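Local structure of phosphoribosyl-AMP cyclohydrolase (Medicago truncatula, 7BGM) at residues T28-F36 and T96-Y105; A19-D27 and D84-P92. The protein is a bifunctional enzyme of plant histidine biosynthesis that probably hydrolyses phosphoribosyl-ATP to phosphoribosyl-AMP and then opens the purine ring of that product. All coordinates share one frame; numbering follows the deposited sequence.

Interaction 1 (T28-F36 and T96-Y105). With ZN (zinc ion), chain C; ZN (zinc ion), chain F.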
loop_
_atom_site.group_PDB
_atom_site.type_symbol
_atom_site.label_atom_id
_atom_site.label_comp_id
_atom_site.label_asym_id
_atom_site.label_seq_id
_atom_site.Cartn_x
_atom_site.Cartn_y
_atom_site.Cartn_z
ATOM N N THR A 28 -1.415 -5.419 1.792
ATOM C CA THR A 28 -1.711 -4.063 2.261
ATOM C C THR A 28 -1.044 -2.965 1.470
ATOM O O THR A 28 -1.528 -1.815 1.518
ATOM C CB THR A 28 -1.262 -3.874 3.705
ATOM O OG1 THR A 28 0.176 -3.930 3.755
ATOM C CG2 THR A 28 -1.868 -4.945 4.573
ATOM N N GLY A 29 0.085 -3.255 0.815
ATOM C CA GLY A 29 0.856 -2.225 0.126
ATOM C C GLY A 29 1.952 -1.574 0.960
ATOM O O GLY A 29 2.721 -0.807 0.406
ATOM N N ALA A 30 2.092 -1.901 2.247
ATOM C CA ALA A 30 3.198 -1.358 3.025
ATOM C C ALA A 30 4.528 -1.757 2.413
ATOM O O ALA A 30 4.731 -2.922 2.024
ATOM C CB ALA A 30 3.121 -1.878 4.470
ATOM N N ILE A 31 5.446 -0.790 2.325
ATOM C CA ILE A 31 6.802 -1.114 1.909
ATOM C C ILE A 31 7.531 -1.713 3.109
ATOM O O ILE A 31 7.629 -1.080 4.172
ATOM C CB ILE A 31 7.521 0.120 1.378
ATOM C CG1 ILE A 31 6.774 0.632 0.100
ATOM C CG2 ILE A 31 8.990 -0.180 1.076
ATOM C CD1 ILE A 31 7.178 2.026 -0.381
ATOM N N LEU A 32 8.008 -2.950 2.948
ATOM C CA LEU A 32 8.638 -3.680 4.038
ATOM C C LEU A 32 10.092 -3.278 4.205
ATOM O O LEU A 32 10.569 -3.100 5.346
ATOM C CB LEU A 32 8.556 -5.186 3.760
ATOM C CG LEU A 32 7.119 -5.716 3.534
ATOM C CD1 LEU A 32 7.097 -7.201 3.120
ATOM C CD2 LEU A 32 6.271 -5.481 4.789
ATOM N N MET A 33 10.824 -3.228 3.088
ATOM C CA MET A 33 12.273 -2.951 3.129
ATOM C C MET A 33 12.711 -2.698 1.693
ATOM O O MET A 33 12.017 -3.070 0.737
ATOM C CB MET A 33 13.101 -4.123 3.729
ATOM C CG MET A 33 12.971 -5.395 2.893
ATOM S SD MET A 33 14.048 -6.740 3.437
ATOM C CE MET A 33 15.656 -6.149 2.898
ATOM N N GLN A 34 13.902 -2.113 1.548
ATOM C CA GLN A 34 14.465 -1.924 0.229
ATOM C C GLN A 34 15.945 -2.259 0.308
ATOM O O GLN A 34 16.617 -1.882 1.283
ATOM C CB GLN A 34 14.247 -0.485 -0.279
ATOM C CG GLN A 34 14.990 -0.162 -1.609
ATOM C CD GLN A 34 16.343 0.542 -1.369
ATOM O OE1 GLN A 34 16.403 1.612 -0.758
ATOM N NE2 GLN A 34 17.420 -0.057 -1.864
ATOM N N GLY A 35 16.404 -3.062 -0.669
ATOM C CA GLY A 35 17.805 -3.360 -0.811
ATOM C C GLY A 35 18.245 -3.368 -2.254
ATOM O O GLY A 35 17.693 -2.636 -3.078
ATOM N N PHE A 36 19.240 -4.188 -2.571
ATOM C CA PHE A 36 19.770 -4.301 -3.919
ATOM C C PHE A 36 19.771 -5.778 -4.297
ATOM O O PHE A 36 19.759 -6.667 -3.429
ATOM C CB PHE A 36 21.194 -3.650 -4.026
ATOM C CG PHE A 36 21.145 -2.174 -3.899
ATOM C CD1 PHE A 36 21.122 -1.568 -2.640
ATOM C CD2 PHE A 36 21.054 -1.375 -5.032
ATOM C CE1 PHE A 36 21.004 -0.190 -2.512
ATOM C CE2 PHE A 36 20.962 0.009 -4.919
ATOM C CZ PHE A 36 20.917 0.600 -3.659
ATOM N N THR A 96 9.634 -7.308 9.506
ATOM C CA THR A 96 10.709 -7.379 8.537
ATOM C C THR A 96 12.002 -6.768 9.064
ATOM O O THR A 96 13.093 -7.199 8.671
ATOM C CB THR A 96 10.264 -6.663 7.247
ATOM O OG1 THR A 96 9.147 -7.375 6.666
ATOM C CG2 THR A 96 11.413 -6.562 6.230
ATOM N N CYS A 97 11.916 -5.767 9.939
ATOM C CA CYS A 97 13.124 -5.039 10.338
ATOM C C CYS A 97 13.854 -5.787 11.458
ATOM O O CYS A 97 13.236 -6.370 12.357
ATOM C CB CYS A 97 12.798 -3.591 10.759
ATOM S SG CYS A 97 14.326 -2.614 11.002
ATOM N N HIS A 98 15.188 -5.797 11.372
ATOM C CA HIS A 98 16.012 -6.391 12.419
ATOM C C HIS A 98 15.777 -5.739 13.776
ATOM O O HIS A 98 16.070 -6.353 14.810
ATOM C CB HIS A 98 17.500 -6.278 12.053
ATOM C CG HIS A 98 18.010 -4.862 12.010
ATOM N ND1 HIS A 98 18.630 -4.253 13.083
ATOM C CD2 HIS A 98 17.981 -3.935 11.023
ATOM C CE1 HIS A 98 18.959 -3.012 12.758
ATOM N NE2 HIS A 98 18.578 -2.795 11.512
ATOM N N THR A 99 15.289 -4.498 13.793
ATOM C CA THR A 99 14.984 -3.830 15.052
ATOM C C THR A 99 13.727 -4.379 15.711
ATOM O O THR A 99 13.438 -4.021 16.857
ATOM C CB THR A 99 14.781 -2.321 14.841
ATOM O OG1 THR A 99 13.637 -2.103 14.004
ATOM C CG2 THR A 99 16.002 -1.667 14.215
ATOM N N GLY A 100 12.953 -5.211 15.011
ATOM C CA GLY A 100 11.671 -5.682 15.500
ATOM C C GLY A 100 10.471 -4.941 14.946
ATOM O O GLY A 100 9.338 -5.442 15.069
ATOM N N ALA A 101 10.685 -3.772 14.328
ATOM C CA ALA A 101 9.602 -3.020 13.713
ATOM C C ALA A 101 9.001 -3.808 12.552
ATOM O O ALA A 101 9.673 -4.588 11.887
ATOM C CB ALA A 101 10.113 -1.684 13.182
ATOM N N GLU A 102 7.716 -3.575 12.291
ATOM C CA GLU A 102 7.012 -4.351 11.279
ATOM C C GLU A 102 7.602 -4.136 9.888
ATOM O O GLU A 102 7.668 -5.074 9.069
ATOM C CB GLU A 102 5.538 -3.973 11.323
ATOM C CG GLU A 102 4.679 -4.869 10.583
ATOM C CD GLU A 102 3.250 -4.686 11.021
ATOM O OE1 GLU A 102 2.962 -4.869 12.221
ATOM O OE2 GLU A 102 2.443 -4.298 10.187
ATOM N N THR A 103 8.039 -2.911 9.614
ATOM C CA THR A 103 8.755 -2.547 8.400
ATOM C C THR A 103 9.974 -1.760 8.801
ATOM O O THR A 103 10.110 -1.296 9.955
ATOM C CB THR A 103 7.945 -1.668 7.426
ATOM O OG1 THR A 103 7.883 -0.333 7.977
ATOM C CG2 THR A 103 6.516 -2.255 7.229
ATOM N N CYS A 104 10.835 -1.562 7.822
ATOM C CA CYS A 104 12.036 -0.783 8.095
ATOM C C CYS A 104 11.787 0.737 8.118
ATOM O O CYS A 104 12.719 1.496 8.415
ATOM C CB CYS A 104 13.130 -1.111 7.075
ATOM S SG CYS A 104 13.795 -2.780 7.166
ATOM N N TYR A 105 10.578 1.206 7.869
ATOM C CA TYR A 105 10.295 2.634 7.671
ATOM C C TYR A 105 9.423 3.145 8.796
ATOM O O TYR A 105 8.202 2.988 8.777
ATOM C CB TYR A 105 9.632 2.902 6.301
ATOM C CG TYR A 105 10.516 2.532 5.121
ATOM C CD1 TYR A 105 11.375 3.492 4.542
ATOM C CD2 TYR A 105 10.549 1.220 4.617
ATOM C CE1 TYR A 105 12.175 3.166 3.450
ATOM C CE2 TYR A 105 11.360 0.879 3.544
ATOM C CZ TYR A 105 12.160 1.860 2.951
ATOM O OH TYR A 105 12.954 1.486 1.882
HETATM ZN ZN ZN C . 15.240 -2.511 8.948
HETATM ZN ZN ZN F . 18.894 -1.350 10.121
HETATM O O HOH W 1 20.579 -1.731 8.819
HETATM O O HOH W 2 19.414 0.421 11.896
#
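At a classic beta bulge, where L32 and M33 both face A23 on strand 19-25, L32 O takes the N-H of C104 (C104 N to L32 O 2.9 Å, 164° at the hydrogen), a residue whose SG binds a zinc ion shared with the second subunit. The bulged strand thus carries a zinc-binding loop of the cyclohydrolase domain. The C97 and C104 thiolates, soft ligands suited to zinc, grip this one ion, with C104 SG at 2.3 Å from the zinc; C81 of the second subunit completes the protein ligands. T96 CG2 lies 3.8 Å from M33 SD, and both residues bind AMP in a complex of this protein, which places the packing at the nucleotide pocket. T103 works in two directions. Its OG1 stands between the backbone N and the carbonyl carbon (chi1 74°), from where it accepts a bond from Y105 N (3.1 Å) in an ST turn, while CG2 turns to L32 CD2, 4.1 Å away. A valine in its place would probably leave Y105 N without this acceptor and the turn before Y105 less firmly set. Y105 then lays its ring alongside the strand: M33 CA and Q34 N lie at the ring edge, and I31 CG2 comes obliquely within 3.6 Å of Y105 CE2, where an aliphatic branch suits the apolar ring carbons. The phenol end reaches S85 of the second subunit, as does the amide oxygen of Q34. Y105 OH meanwhile sits 3.2 Å from Q34 CB.

Interaction 2 (A19-D27 and D84-P92). With ZN (zinc ion), chain D.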
loop_
_atom_site.group_PDB
_atom_site.type_symbol
_atom_site.label_atom_id
_atom_site.label_comp_id
_atom_site.label_asym_id
_atom_site.label_seq_id
_atom_site.Cartn_x
_atom_site.Cartn_y
_atom_site.Cartn_z
ATOM N N ALA A 19 20.476 -3.950 -9.233
ATOM C CA ALA A 19 19.244 -3.185 -9.368
ATOM C C ALA A 19 18.653 -2.956 -7.973
ATOM O O ALA A 19 18.945 -3.689 -7.030
ATOM C CB ALA A 19 18.245 -3.919 -10.255
ATOM N N VAL A 20 17.802 -1.944 -7.839
ATOM C CA VAL A 20 17.107 -1.700 -6.567
ATOM C C VAL A 20 15.994 -2.728 -6.441
ATOM O O VAL A 20 15.277 -2.982 -7.414
ATOM C CB VAL A 20 16.529 -0.275 -6.528
ATOM C CG1 VAL A 20 15.539 -0.097 -5.360
ATOM C CG2 VAL A 20 17.650 0.750 -6.441
ATOM N N ALA A 21 15.870 -3.348 -5.269
ATOM C CA ALA A 21 14.773 -4.279 -5.011
ATOM C C ALA A 21 13.980 -3.832 -3.796
ATOM O O ALA A 21 14.530 -3.682 -2.696
ATOM C CB ALA A 21 15.266 -5.722 -4.798
ATOM N N ILE A 22 12.664 -3.723 -3.981
ATOM C CA ILE A 22 11.767 -3.212 -2.953
ATOM C C ILE A 22 10.805 -4.314 -2.584
ATOM O O ILE A 22 10.144 -4.876 -3.470
ATOM C CB ILE A 22 10.996 -1.983 -3.431
ATOM C CG1 ILE A 22 11.948 -0.925 -3.938
ATOM C CG2 ILE A 22 10.057 -1.481 -2.324
ATOM C CD1 ILE A 22 11.239 0.153 -4.714
ATOM N N ALA A 23 10.761 -4.678 -1.290
ATOM C CA ALA A 23 9.769 -5.650 -0.845
ATOM C C ALA A 23 8.518 -4.936 -0.363
ATOM O O ALA A 23 8.597 -4.011 0.474
ATOM C CB ALA A 23 10.329 -6.550 0.257
ATOM N N GLN A 24 7.355 -5.420 -0.827
ATOM C CA GLN A 24 6.084 -4.753 -0.561
ATOM C C GLN A 24 5.058 -5.799 -0.144
ATOM O O GLN A 24 4.972 -6.871 -0.760
ATOM C CB GLN A 24 5.585 -3.969 -1.807
ATOM C CG GLN A 24 4.227 -3.284 -1.548
ATOM C CD GLN A 24 3.787 -2.440 -2.714
ATOM O OE1 GLN A 24 4.004 -2.818 -3.881
ATOM N NE2 GLN A 24 3.128 -1.293 -2.416
ATOM N N ASN A 25 4.288 -5.492 0.903
ATOM C CA ASN A 25 3.252 -6.402 1.413
ATOM C C ASN A 25 2.147 -6.562 0.361
ATOM O O ASN A 25 1.513 -5.577 -0.036
ATOM C CB ASN A 25 2.706 -5.841 2.730
ATOM C CG ASN A 25 1.715 -6.792 3.418
ATOM O OD1 ASN A 25 0.754 -7.258 2.815
ATOM N ND2 ASN A 25 1.978 -7.105 4.692
ATOM N N VAL A 26 1.947 -7.801 -0.112
ATOM C CA VAL A 26 0.969 -8.109 -1.167
ATOM C C VAL A 26 -0.465 -7.790 -0.744
ATOM O O VAL A 26 -1.327 -7.479 -1.594
ATOM C CB VAL A 26 1.098 -9.590 -1.578
ATOM C CG1 VAL A 26 0.728 -10.521 -0.427
ATOM C CG2 VAL A 26 0.212 -9.884 -2.841
ATOM N N ASP A 27 -0.756 -7.875 0.564
ATOM C CA ASP A 27 -2.129 -7.656 1.013
ATOM C C ASP A 27 -2.409 -6.190 1.322
ATOM O O ASP A 27 -3.538 -5.731 1.126
ATOM C CB ASP A 27 -2.443 -8.504 2.247
ATOM C CG ASP A 27 -2.691 -9.976 1.904
ATOM O OD1 ASP A 27 -3.255 -10.265 0.810
ATOM O OD2 ASP A 27 -2.367 -10.854 2.735
ATOM N N ASP A 84 15.261 -0.843 -14.090
ATOM C CA ASP A 84 16.337 -0.818 -13.089
ATOM C C ASP A 84 15.841 -0.896 -11.646
ATOM O O ASP A 84 16.631 -0.704 -10.715
ATOM C CB ASP A 84 17.218 0.434 -13.257
ATOM C CG ASP A 84 16.427 1.735 -13.126
ATOM O OD1 ASP A 84 15.220 1.696 -12.721
ATOM O OD2 ASP A 84 17.006 2.788 -13.448
ATOM N N SER A 85 14.552 -1.167 -11.441
ATOM C CA SER A 85 13.912 -1.199 -10.136
ATOM C C SER A 85 12.939 -2.372 -10.115
ATOM O O SER A 85 12.230 -2.608 -11.098
ATOM C CB SER A 85 13.180 0.120 -9.890
ATOM O OG SER A 85 12.640 0.130 -8.590
ATOM N N ILE A 86 12.957 -3.143 -9.035
ATOM C CA ILE A 86 12.204 -4.384 -8.910
ATOM C C ILE A 86 11.342 -4.299 -7.676
ATOM O O ILE A 86 11.843 -3.909 -6.617
ATOM C CB ILE A 86 13.161 -5.582 -8.790
ATOM C CG1 ILE A 86 14.070 -5.592 -10.032
ATOM C CG2 ILE A 86 12.379 -6.866 -8.599
ATOM C CD1 ILE A 86 15.181 -6.645 -9.993
ATOM N N ILE A 87 10.059 -4.703 -7.788
ATOM C CA ILE A 87 9.234 -4.963 -6.612
ATOM C C ILE A 87 9.136 -6.456 -6.409
ATOM O O ILE A 87 8.750 -7.212 -7.325
ATOM C CB ILE A 87 7.822 -4.356 -6.713
ATOM C CG1 ILE A 87 7.882 -2.827 -6.885
ATOM C CG2 ILE A 87 7.033 -4.737 -5.415
ATOM C CD1 ILE A 87 6.506 -2.169 -7.083
ATOM N N TYR A 88 9.468 -6.891 -5.180
ATOM C CA TYR A 88 9.130 -8.220 -4.685
ATOM C C TYR A 88 7.814 -8.092 -3.932
ATOM O O TYR A 88 7.782 -7.563 -2.810
ATOM C CB TYR A 88 10.206 -8.738 -3.730
ATOM C CG TYR A 88 11.569 -8.977 -4.273
ATOM C CD1 TYR A 88 11.803 -9.254 -5.633
ATOM C CD2 TYR A 88 12.651 -9.013 -3.393
ATOM C CE1 TYR A 88 13.094 -9.526 -6.080
ATOM C CE2 TYR A 88 13.936 -9.280 -3.830
ATOM C CZ TYR A 88 14.159 -9.551 -5.166
ATOM O OH TYR A 88 15.460 -9.837 -5.553
ATOM N N LEU A 89 6.725 -8.551 -4.531
ATOM C CA LEU A 89 5.406 -8.417 -3.913
ATOM C C LEU A 89 5.102 -9.700 -3.151
ATOM O O LEU A 89 5.023 -10.771 -3.753
ATOM C CB LEU A 89 4.365 -8.135 -4.982
ATOM C CG LEU A 89 3.015 -7.585 -4.536
ATOM C CD1 LEU A 89 3.125 -6.210 -3.891
ATOM C CD2 LEU A 89 2.062 -7.540 -5.739
ATOM N N GLY A 90 4.981 -9.607 -1.819
ATOM C CA GLY A 90 4.956 -10.828 -1.035
ATOM C C GLY A 90 4.338 -10.680 0.336
ATOM O O GLY A 90 3.959 -9.591 0.759
ATOM N N LYS A 91 4.252 -11.813 1.040
ATOM C CA LYS A 91 3.602 -11.901 2.332
ATOM C C LYS A 91 4.658 -12.167 3.394
ATOM O O LYS A 91 5.296 -13.235 3.361
ATOM C CB LYS A 91 2.549 -13.024 2.334
ATOM C CG LYS A 91 1.721 -13.133 3.648
ATOM C CD LYS A 91 0.711 -11.958 3.770
ATOM C CE LYS A 91 -0.188 -12.089 4.992
ATOM N NZ LYS A 91 -1.150 -10.979 5.153
ATOM N N PRO A 92 4.860 -11.278 4.367
ATOM C CA PRO A 92 5.889 -11.532 5.388
ATOM C C PRO A 92 5.390 -12.503 6.438
ATOM O O PRO A 92 4.214 -12.484 6.807
ATOM C CB PRO A 92 6.136 -10.151 6.013
ATOM C CG PRO A 92 4.856 -9.417 5.770
ATOM C CD PRO A 92 4.282 -9.935 4.470
HETATM ZN ZN ZN D . 13.731 2.880 -12.971
HETATM O O HOH W 3 14.198 4.816 -13.298
HETATM O O HOH W 4 14.076 3.416 -10.940
#
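A21 sets its CB over one face of the Y88 ring, a CH-pi contact 4.3 Å from CB to the ring centroid and 26° off the ring normal. The pair lies on the same side of a parallel two-strand ladder as A23 and I86, and a small alanine lets the ring fold across the neighbouring strand. The phenol hydroxyl reaches T52 O, and V42 of helix 39-48 touches both I86 and Y88. The ladder has seven backbone bonds, the first weak; I22 takes part twice, giving its N-H to I86 O while I22 O accepts from Y88 N at 2.7 Å. On the opposite face Q24 and L89 lie side by side and point the same way, L89 CD1 resting 3.5 Å from Q24 OE1. The glutamine chain is extended, with CG anti to the backbone N (chi1 179°), and its NE2 bonds to G29 O. V26 meets L89 at about a right angle, its CG2 being 4.0 Å from L89 CG. Past the end of strand 19-25, D27 is met by K91, whose chain kinks after CG (chi2 72°) and whose NZ forms a salt bridge to D27 OD2 at 2.7 Å, on the anti lone pair; N25 OD1 accepts from D27 N in an Asx turn. At the other end D84 OD1 binds a zinc ion at 1.9 Å, with D80 and D82. K91 also pairs with E209, and D27 with R216 and S127 of the second subunit, so the charges probably stabilise each other in an ionic network tying the C-terminal ends of these strands to helix 208-218.

Overall arrangement
The centres of interactions 1 and 2 lie about 10 Å apart, and each has a strand in one mixed sheet; 96-105 is the loop laid against strand 31-37. Strand 19-25 is the common neighbour: it runs antiparallel to strand 31-37, which follows it directly in the chain, and parallel to strand 85-92. Along the sequence the segments alternate, 19-27, 28-36, 84-92, 96-105, so the two contacts interlock. Backbone bonds L32 N to A23 O and G35 N to A21 O stitch them together. Both also touch the second subunit, S85 of interaction 2 in one chain reaching interaction 1 of the other. The sheet core of interaction 2 is therefore continuous with the intersubunit zinc and AMP-binding region of interaction 1.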